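Local coordinates for protein putative hyaluronoglucosaminidase (PDB 6PWI) that probably cleaves N-acetylhexosamine from glycans as a family 84 glycoside hydrolase, this chain being the part of the longer protein that holds the catalytic domain, at residues 180-185 / 209-214; 248-253 / 290-295. All blocks are in the same frame, centred on the assembly; numbering follows the deposited sequence.

Contact 1 of 2, residues 180-185 / 209-214; sequences RGFIEG and NSYIFA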
ATOM      1  N   ARG A 180       2.480  -4.154  -8.362  1.00 25.80           N
ATOM      2  CA  ARG A 180       1.681  -3.658  -7.255  1.00 24.10           C
ATOM      3  C   ARG A 180       2.541  -3.652  -5.994  1.00 24.20           C
ATOM      4  O   ARG A 180       3.044  -4.693  -5.571  1.00 25.16           O
ATOM      5  CB  ARG A 180       0.462  -4.555  -7.030  1.00 23.58           C
ATOM      6  CG  ARG A 180      -0.343  -4.867  -8.284  1.00 23.89           C
ATOM      7  CD  ARG A 180      -1.305  -6.028  -8.111  1.00 23.70           C
ATOM      8  NE  ARG A 180      -0.684  -7.298  -7.732  1.00 24.14           N
ATOM      9  CZ  ARG A 180      -0.058  -8.131  -8.568  1.00 24.06           C
ATOM     10  NH1 ARG A 180       0.048  -7.831  -9.852  1.00 23.21           N
ATOM     11  NH2 ARG A 180       0.459  -9.262  -8.115  1.00 23.30           N
ATOM     12  N   GLY A 181       2.722  -2.471  -5.397  1.00 22.98           N
ATOM     13  CA  GLY A 181       3.433  -2.417  -4.135  1.00 22.26           C
ATOM     14  C   GLY A 181       3.713  -0.997  -3.662  1.00 22.70           C
ATOM     15  O   GLY A 181       2.942  -0.071  -3.909  1.00 22.58           O
ATOM     16  N   PHE A 182       4.844  -0.857  -2.970  1.00 22.11           N
ATOM     17  CA  PHE A 182       5.188   0.363  -2.270  1.00 20.95           C
ATOM     18  C   PHE A 182       6.691   0.582  -2.388  1.00 20.82           C
ATOM     19  O   PHE A 182       7.461  -0.371  -2.490  1.00 20.34           O
ATOM     20  CB  PHE A 182       4.740   0.270  -0.808  1.00 21.02           C
ATOM     21  CG  PHE A 182       5.230  -0.943  -0.053  1.00 21.66           C
ATOM     22  CD1 PHE A 182       6.338  -0.862   0.786  1.00 21.46           C
ATOM     23  CD2 PHE A 182       4.583  -2.170  -0.166  1.00 21.88           C
ATOM     24  CE1 PHE A 182       6.782  -1.976   1.490  1.00 21.55           C
ATOM     25  CE2 PHE A 182       5.033  -3.285   0.531  1.00 21.37           C
ATOM     26  CZ  PHE A 182       6.133  -3.187   1.357  1.00 21.06           C
ATOM     27  N   ILE A 183       7.081   1.858  -2.367  1.00 21.14           N
ATOM     28  CA  ILE A 183       8.464   2.284  -2.473  1.00 21.13           C
ATOM     29  C   ILE A 183       8.786   3.160  -1.268  1.00 22.22           C
ATOM     30  O   ILE A 183       8.053   4.104  -0.974  1.00 24.60           O
ATOM     31  CB  ILE A 183       8.694   3.056  -3.789  1.00 20.09           C
ATOM     32  CG1 ILE A 183      10.141   3.546  -3.900  1.00 19.58           C
ATOM     33  CG2 ILE A 183       7.694   4.197  -3.929  1.00 18.94           C
ATOM     34  CD1 ILE A 183      10.522   4.031  -5.275  1.00 19.14           C
ATOM     35  N   GLU A 184       9.898   2.848  -0.600  1.00 22.05           N
ATOM     36  CA  GLU A 184      10.423   3.720   0.436  1.00 22.20           C
ATOM     37  C   GLU A 184      11.211   4.840  -0.242  1.00 22.38           C
ATOM     38  O   GLU A 184      12.419   4.727  -0.422  1.00 22.96           O
ATOM     39  CB  GLU A 184      11.280   2.903   1.408  1.00 22.26           C
ATOM     40  CG  GLU A 184      11.691   3.672   2.648  1.00 23.25           C
ATOM     41  CD  GLU A 184      12.473   2.915   3.712  1.00 24.31           C
ATOM     42  OE1 GLU A 184      12.448   1.653   3.709  1.00 23.27           O
ATOM     43  OE2 GLU A 184      13.107   3.597   4.553  1.00 25.37           O
ATOM     44  N   GLY A 185      10.523   5.918  -0.630  1.00 22.31           N
ATOM     45  CA  GLY A 185      11.153   6.940  -1.453  1.00 22.83           C
ATOM     46  C   GLY A 185      10.795   8.372  -1.052  1.00 24.08           C
ATOM     47  O   GLY A 185      10.770   9.263  -1.901  1.00 25.13           O
ATOM     48  N   ASN A 209       3.513  -7.408  -5.057  1.00 19.97           N
ATOM     49  CA  ASN A 209       4.660  -8.147  -5.559  1.00 19.62           C
ATOM     50  C   ASN A 209       5.946  -7.321  -5.487  1.00 20.42           C
ATOM     51  O   ASN A 209       6.989  -7.791  -5.927  1.00 20.50           O
ATOM     52  CB  ASN A 209       4.391  -8.765  -6.940  1.00 19.37           C
ATOM     53  CG  ASN A 209       4.122  -7.778  -8.064  1.00 19.27           C
ATOM     54  OD1 ASN A 209       4.334  -6.572  -7.927  1.00 19.19           O
ATOM     55  ND2 ASN A 209       3.676  -8.285  -9.205  1.00 18.31           N
ATOM     56  N   SER A 210       5.880  -6.105  -4.921  1.00 20.92           N
ATOM     57  CA  SER A 210       6.981  -5.161  -5.053  1.00 21.17           C
ATOM     58  C   SER A 210       7.183  -4.352  -3.779  1.00 21.33           C
ATOM     59  O   SER A 210       6.267  -3.672  -3.319  1.00 22.35           O
ATOM     60  CB  SER A 210       6.743  -4.228  -6.208  1.00 21.68           C
ATOM     61  OG  SER A 210       6.775  -4.933  -7.435  1.00 23.36           O
ATOM     62  N   TYR A 211       8.403  -4.411  -3.239  1.00 20.57           N
ATOM     63  CA  TYR A 211       8.871  -3.405  -2.299  1.00 20.69           C
ATOM     64  C   TYR A 211      10.133  -2.781  -2.881  1.00 20.98           C
ATOM     65  O   TYR A 211      11.169  -3.434  -2.933  1.00 21.79           O
ATOM     66  CB  TYR A 211       9.118  -3.995  -0.908  1.00 20.42           C
ATOM     67  CG  TYR A 211       9.968  -3.141   0.003  1.00 20.89           C
ATOM     68  CD1 TYR A 211       9.841  -1.757   0.029  1.00 21.39           C
ATOM     69  CD2 TYR A 211      10.892  -3.714   0.865  1.00 21.10           C
ATOM     70  CE1 TYR A 211      10.619  -0.970   0.865  1.00 21.58           C
ATOM     71  CE2 TYR A 211      11.680  -2.942   1.709  1.00 20.89           C
ATOM     72  CZ  TYR A 211      11.541  -1.566   1.712  1.00 21.34           C
ATOM     73  OH  TYR A 211      12.304  -0.800   2.542  1.00 21.96           O
ATOM     74  N   ILE A 212      10.023  -1.536  -3.354  1.00 20.61           N
ATOM     75  CA  ILE A 212      11.184  -0.874  -3.918  1.00 20.77           C
ATOM     76  C   ILE A 212      11.925  -0.160  -2.796  1.00 21.71           C
ATOM     77  O   ILE A 212      11.397   0.755  -2.170  1.00 22.43           O
ATOM     78  CB  ILE A 212      10.813   0.061  -5.082  1.00 20.81           C
ATOM     79  CG1 ILE A 212      10.139  -0.712  -6.218  1.00 20.11           C
ATOM     80  CG2 ILE A 212      12.048   0.806  -5.571  1.00 20.09           C
ATOM     81  CD1 ILE A 212       9.063   0.072  -6.917  1.00 19.83           C
ATOM     82  N   PHE A 213      13.151  -0.633  -2.551  1.00 22.81           N
ATOM     83  CA  PHE A 213      14.029  -0.139  -1.508  1.00 23.48           C
ATOM     84  C   PHE A 213      14.861   1.016  -2.062  1.00 23.49           C
ATOM     85  O   PHE A 213      15.849   0.787  -2.759  1.00 23.84           O
ATOM     86  CB  PHE A 213      14.905  -1.302  -1.039  1.00 23.47           C
ATOM     87  CG  PHE A 213      15.874  -1.013   0.075  1.00 23.22           C
ATOM     88  CD1 PHE A 213      15.469  -1.053   1.398  1.00 23.64           C
ATOM     89  CD2 PHE A 213      17.206  -0.743  -0.201  1.00 23.98           C
ATOM     90  CE1 PHE A 213      16.370  -0.809   2.423  1.00 24.08           C
ATOM     91  CE2 PHE A 213      18.111  -0.501   0.822  1.00 23.69           C
ATOM     92  CZ  PHE A 213      17.691  -0.540   2.133  1.00 24.05           C
ATOM     93  N   ALA A 214      14.446   2.254  -1.749  1.00 23.35           N
ATOM     94  CA  ALA A 214      15.142   3.446  -2.218  1.00 23.45           C
ATOM     95  C   ALA A 214      15.340   4.470  -1.093  1.00 24.13           C
ATOM     96  O   ALA A 214      15.168   5.672  -1.309  1.00 24.44           O
ATOM     97  CB  ALA A 214      14.392   4.036  -3.391  1.00 21.83           C
TER
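The rings of F182 and Y211 lie with their planes only 19° apart, yet slid so far along each other that they barely overlap; CE1 of F182 meets CD1 of Y211 at 3.4 Å. Y211 CB sits off-centre over the F182 ring as a CH-pi contact. With CG anti to the backbone N (chi1 163°), Y211 runs alongside E184, and its OH donates to E184 OE1 at 2.7 Å, carboxylate and ring nearly coplanar. On the face carrying I183 and I212, CD1 of I183 packs against CG2 of I212. Just ahead of strand 210-213, N209 crosses R180 at about a right angle, its amide over one face of the guanidinium, which also pairs with D126. N209 OD1 accepts from R180 N (3.1 Å) and S210 OG on opposite faces of its plane; with ND2 bonded to Q178 O as well, the amide's rotation is set at both ends. Backbone bonds such as I212 N to F182 O join these first two parallel strands of the (beta/alpha)8 barrel, a beta-alpha-beta unit through helix 193-204. The buried E184 carboxylate has the Y211 hydroxyl and the R196 guanidinium at OE1 and the W191 backbone N-H at OE2, which would probably favour its ionised form.

Contact 2 of 2, residues 248-253 / 290-295; sequences KNKFIW and VRQFGV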
ATOM      1  N   LYS A 248       6.482 -13.000  -1.164  1.00 22.66           N
ATOM      2  CA  LYS A 248       6.464 -12.778  -2.606  1.00 22.64           C
ATOM      3  C   LYS A 248       6.220 -11.306  -2.925  1.00 22.31           C
ATOM      4  O   LYS A 248       6.054 -10.930  -4.082  1.00 23.36           O
ATOM      5  CB  LYS A 248       5.586 -13.780  -3.367  1.00 22.56           C
ATOM      6  CG  LYS A 248       6.336 -15.007  -3.855  1.00 22.37           C
ATOM      7  CD  LYS A 248       5.490 -15.998  -4.624  1.00 22.35           C
ATOM      8  CE  LYS A 248       6.171 -17.341  -4.786  1.00 22.10           C
ATOM      9  NZ  LYS A 248       7.509 -17.213  -5.415  1.00 20.66           N
ATOM     10  N   ASN A 249       6.225 -10.489  -1.870  1.00 22.20           N
ATOM     11  CA  ASN A 249       6.343  -9.048  -1.970  1.00 22.28           C
ATOM     12  C   ASN A 249       7.838  -8.734  -2.080  1.00 22.21           C
ATOM     13  O   ASN A 249       8.473  -8.368  -1.095  1.00 22.10           O
ATOM     14  CB  ASN A 249       5.649  -8.414  -0.757  1.00 22.32           C
ATOM     15  CG  ASN A 249       5.359  -6.928  -0.860  1.00 23.25           C
ATOM     16  OD1 ASN A 249       4.314  -6.481  -0.400  1.00 23.47           O
ATOM     17  ND2 ASN A 249       6.263  -6.141  -1.425  1.00 23.59           N
ATOM     18  N   LYS A 250       8.405  -8.905  -3.281  1.00 23.01           N
ATOM     19  CA  LYS A 250       9.849  -8.996  -3.458  1.00 24.14           C
ATOM     20  C   LYS A 250      10.535  -7.706  -3.021  1.00 23.67           C
ATOM     21  O   LYS A 250      10.003  -6.615  -3.211  1.00 24.36           O
ATOM     22  CB  LYS A 250      10.252  -9.172  -4.926  1.00 25.26           C
ATOM     23  CG  LYS A 250       9.571 -10.295  -5.695  1.00 29.24           C
ATOM     24  CD  LYS A 250      10.005 -10.367  -7.164  1.00 32.04           C
ATOM     25  CE  LYS A 250       9.686  -9.134  -7.994  1.00 32.39           C
ATOM     26  NZ  LYS A 250       8.233  -8.969  -8.261  1.00 32.34           N
ATOM     27  N   PHE A 251      11.748  -7.865  -2.480  1.00 22.32           N
ATOM     28  CA  PHE A 251      12.672  -6.780  -2.216  1.00 21.91           C
ATOM     29  C   PHE A 251      13.355  -6.383  -3.524  1.00 22.86           C
ATOM     30  O   PHE A 251      14.118  -7.170  -4.088  1.00 23.95           O
ATOM     31  CB  PHE A 251      13.708  -7.255  -1.195  1.00 20.96           C
ATOM     32  CG  PHE A 251      14.648  -6.201  -0.671  1.00 21.08           C
ATOM     33  CD1 PHE A 251      14.428  -5.603   0.565  1.00 21.17           C
ATOM     34  CD2 PHE A 251      15.765  -5.815  -1.400  1.00 20.70           C
ATOM     35  CE1 PHE A 251      15.300  -4.645   1.064  1.00 20.56           C
ATOM     36  CE2 PHE A 251      16.633  -4.853  -0.903  1.00 21.21           C
ATOM     37  CZ  PHE A 251      16.403  -4.275   0.329  1.00 20.78           C
ATOM     38  N   ILE A 252      13.081  -5.161  -3.998  1.00 22.53           N
ATOM     39  CA  ILE A 252      13.714  -4.634  -5.197  1.00 22.70           C
ATOM     40  C   ILE A 252      14.748  -3.579  -4.805  1.00 23.87           C
ATOM     41  O   ILE A 252      14.410  -2.552  -4.208  1.00 23.97           O
ATOM     42  CB  ILE A 252      12.657  -4.076  -6.166  1.00 22.27           C
ATOM     43  CG1 ILE A 252      11.679  -5.170  -6.609  1.00 21.79           C
ATOM     44  CG2 ILE A 252      13.330  -3.392  -7.350  1.00 21.77           C
ATOM     45  CD1 ILE A 252      10.302  -4.662  -6.952  1.00 20.94           C
ATOM     46  N   TRP A 253      16.015  -3.844  -5.145  1.00 23.74           N
ATOM     47  CA  TRP A 253      17.094  -2.951  -4.754  1.00 23.23           C
ATOM     48  C   TRP A 253      17.267  -1.897  -5.842  1.00 23.05           C
ATOM     49  O   TRP A 253      16.987  -2.184  -7.000  1.00 24.36           O
ATOM     50  CB  TRP A 253      18.382  -3.746  -4.498  1.00 23.21           C
ATOM     51  CG  TRP A 253      19.447  -2.923  -3.834  1.00 23.55           C
ATOM     52  CD1 TRP A 253      19.504  -2.554  -2.519  1.00 22.84           C
ATOM     53  CD2 TRP A 253      20.595  -2.332  -4.469  1.00 22.59           C
ATOM     54  NE1 TRP A 253      20.607  -1.778  -2.291  1.00 22.26           N
ATOM     55  CE2 TRP A 253      21.296  -1.622  -3.466  1.00 22.38           C
ATOM     56  CE3 TRP A 253      21.098  -2.334  -5.776  1.00 22.56           C
ATOM     57  CZ2 TRP A 253      22.479  -0.931  -3.735  1.00 21.96           C
ATOM     58  CZ3 TRP A 253      22.268  -1.653  -6.040  1.00 22.71           C
ATOM     59  CH2 TRP A 253      22.945  -0.959  -5.031  1.00 22.22           C
ATOM     60  N   VAL A 290      18.423 -10.934  -4.015  1.00 24.01           N
ATOM     61  CA  VAL A 290      17.751  -9.907  -4.800  1.00 23.77           C
ATOM     62  C   VAL A 290      17.659 -10.363  -6.257  1.00 24.77           C
ATOM     63  O   VAL A 290      18.653 -10.779  -6.845  1.00 25.25           O
ATOM     64  CB  VAL A 290      18.452  -8.540  -4.684  1.00 22.78           C
ATOM     65  CG1 VAL A 290      17.769  -7.491  -5.543  1.00 21.91           C
ATOM     66  CG2 VAL A 290      18.549  -8.065  -3.241  1.00 22.35           C
ATOM     67  N   ARG A 291      16.459 -10.246  -6.845  1.00 25.96           N
ATOM     68  CA  ARG A 291      16.204 -10.759  -8.185  1.00 26.06           C
ATOM     69  C   ARG A 291      15.509  -9.712  -9.063  1.00 26.01           C
ATOM     70  O   ARG A 291      15.012 -10.039 -10.142  1.00 25.06           O
ATOM     71  CB  ARG A 291      15.417 -12.074  -8.105  1.00 25.47           C
ATOM     72  CG  ARG A 291      16.219 -13.261  -7.587  1.00 25.88           C
ATOM     73  CD  ARG A 291      17.316 -13.724  -8.534  1.00 27.74           C
ATOM     74  NE  ARG A 291      18.114 -14.835  -8.022  1.00 29.34           N
ATOM     75  CZ  ARG A 291      19.068 -14.747  -7.091  1.00 30.08           C
ATOM     76  NH1 ARG A 291      19.717 -15.833  -6.717  1.00 29.79           N
ATOM     77  NH2 ARG A 291      19.378 -13.587  -6.536  1.00 30.57           N
ATOM     78  N   GLN A 292      15.473  -8.454  -8.596  1.00 25.19           N
ATOM     79  CA  GLN A 292      14.927  -7.344  -9.365  1.00 24.45           C
ATOM     80  C   GLN A 292      15.573  -6.043  -8.897  1.00 23.73           C
ATOM     81  O   GLN A 292      15.819  -5.858  -7.707  1.00 24.39           O
ATOM     82  CB  GLN A 292      13.400  -7.287  -9.275  1.00 24.49           C
ATOM     83  CG  GLN A 292      12.779  -6.423 -10.364  1.00 25.46           C
ATOM     84  CD  GLN A 292      11.274  -6.506 -10.480  1.00 27.50           C
ATOM     85  OE1 GLN A 292      10.570  -7.012  -9.601  1.00 28.06           O
ATOM     86  NE2 GLN A 292      10.767  -5.994 -11.589  1.00 26.82           N
ATOM     87  N   PHE A 293      15.832  -5.145  -9.852  1.00 22.71           N
ATOM     88  CA  PHE A 293      16.628  -3.957  -9.598  1.00 22.95           C
ATOM     89  C   PHE A 293      15.974  -2.726 -10.221  1.00 22.53           C
ATOM     90  O   PHE A 293      15.325  -2.820 -11.259  1.00 22.50           O
ATOM     91  CB  PHE A 293      18.045  -4.165 -10.141  1.00 23.38           C
ATOM     92  CG  PHE A 293      18.814  -5.267  -9.461  1.00 23.79           C
ATOM     93  CD1 PHE A 293      19.526  -5.021  -8.295  1.00 24.24           C
ATOM     94  CD2 PHE A 293      18.817  -6.555  -9.976  1.00 24.01           C
ATOM     95  CE1 PHE A 293      20.229  -6.036  -7.662  1.00 24.36           C
ATOM     96  CE2 PHE A 293      19.514  -7.573  -9.338  1.00 24.95           C
ATOM     97  CZ  PHE A 293      20.223  -7.312  -8.185  1.00 24.85           C
ATOM     98  N   GLY A 294      16.170  -1.569  -9.573  1.00 22.48           N
ATOM     99  CA  GLY A 294      15.762  -0.276 -10.099  1.00 21.94           C
ATOM    100  C   GLY A 294      16.968   0.632 -10.316  1.00 22.74           C
ATOM    101  O   GLY A 294      17.929   0.592  -9.549  1.00 23.53           O
ATOM    102  N   VAL A 295      16.911   1.442 -11.379  1.00 23.03           N
ATOM    103  CA  VAL A 295      17.935   2.437 -11.666  1.00 23.19           C
ATOM    104  C   VAL A 295      17.273   3.811 -11.625  1.00 23.44           C
ATOM    105  O   VAL A 295      16.328   4.064 -12.365  1.00 24.34           O
ATOM    106  CB  VAL A 295      18.612   2.169 -13.026  1.00 22.35           C
ATOM    107  CG1 VAL A 295      19.539   3.305 -13.432  1.00 22.46           C
ATOM    108  CG2 VAL A 295      19.370   0.853 -13.020  1.00 21.86           C
TER
HETATM  109  O   HOH W   1      14.138  -9.653  -5.592  1.00 20.34           O
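Q292 swings its CG anti to the backbone N (chi1 -163°) and stays extended beyond it, which lays the side chain alongside I252, both pointing the same way. I252 has its CG1 anti to the carbonyl carbon (chi1 -61°), and this branch rests on Q292 CB at 3.8 Å, while CD1 reaches the amide end. The polar tip of Q292 is anchored beyond the pair, NE2 donating to the backbone O of E326; K250 runs toward the same region, but its NZ bonds to N209 O and lies over Y325 in a cation-pi contact.

On the other side of the strand the aromatic groups take over. W253 and F293 meet edge against edge, CE3 of the indole 4.0 Å from CD1 of the phenyl ring. V290 fills in beside them with its two methyls divided: CG1 touches W253 CB at 3.9 Å, and CG2 approaches CD2 of F251. Helix 268-286 packs over W253 and F293, with F282 stacked on the F293 ring and L285 touching both, while helix 231-247 lies against F251 and V290; the indole NE1 is held by Y229 OH.

The backbones join through two bonds, W253 N to Q292 O at 3.3 Å and G294 N to W253 O at 2.8 Å. Further back, where the two segments have spread apart, a water spans the gap, donating to F251 O and accepting from R291 N at 2.7 Å.

The strands run at 32° to one another, and the chain between them passes through helix 268-286. This is a parallel beta-alpha-beta unit joining the third and fourth strands of the (beta/alpha)8 barrel, the TIM-barrel fold of the family 84 catalytic domain.

In the fold
Contacts 1 and 2 follow each other round one closed barrel, joining its first strand to its second and its third to its fourth. Their centres are about 8 Å apart, and the second and third strands bridge them: Y211 N lies 2.7 Å from K250 O, and Y211 O 2.8 Å from I252 N, probable hydrogen bonds that make the sheet continuous. The F213 and F251 rings also meet. The side chain of D299, the predicted proton donor, lies about 10 Å from that of A214 in contact 1 and about 12 Å from G294 in contact 2, placing both contacts in the barrel framework near the probable active site.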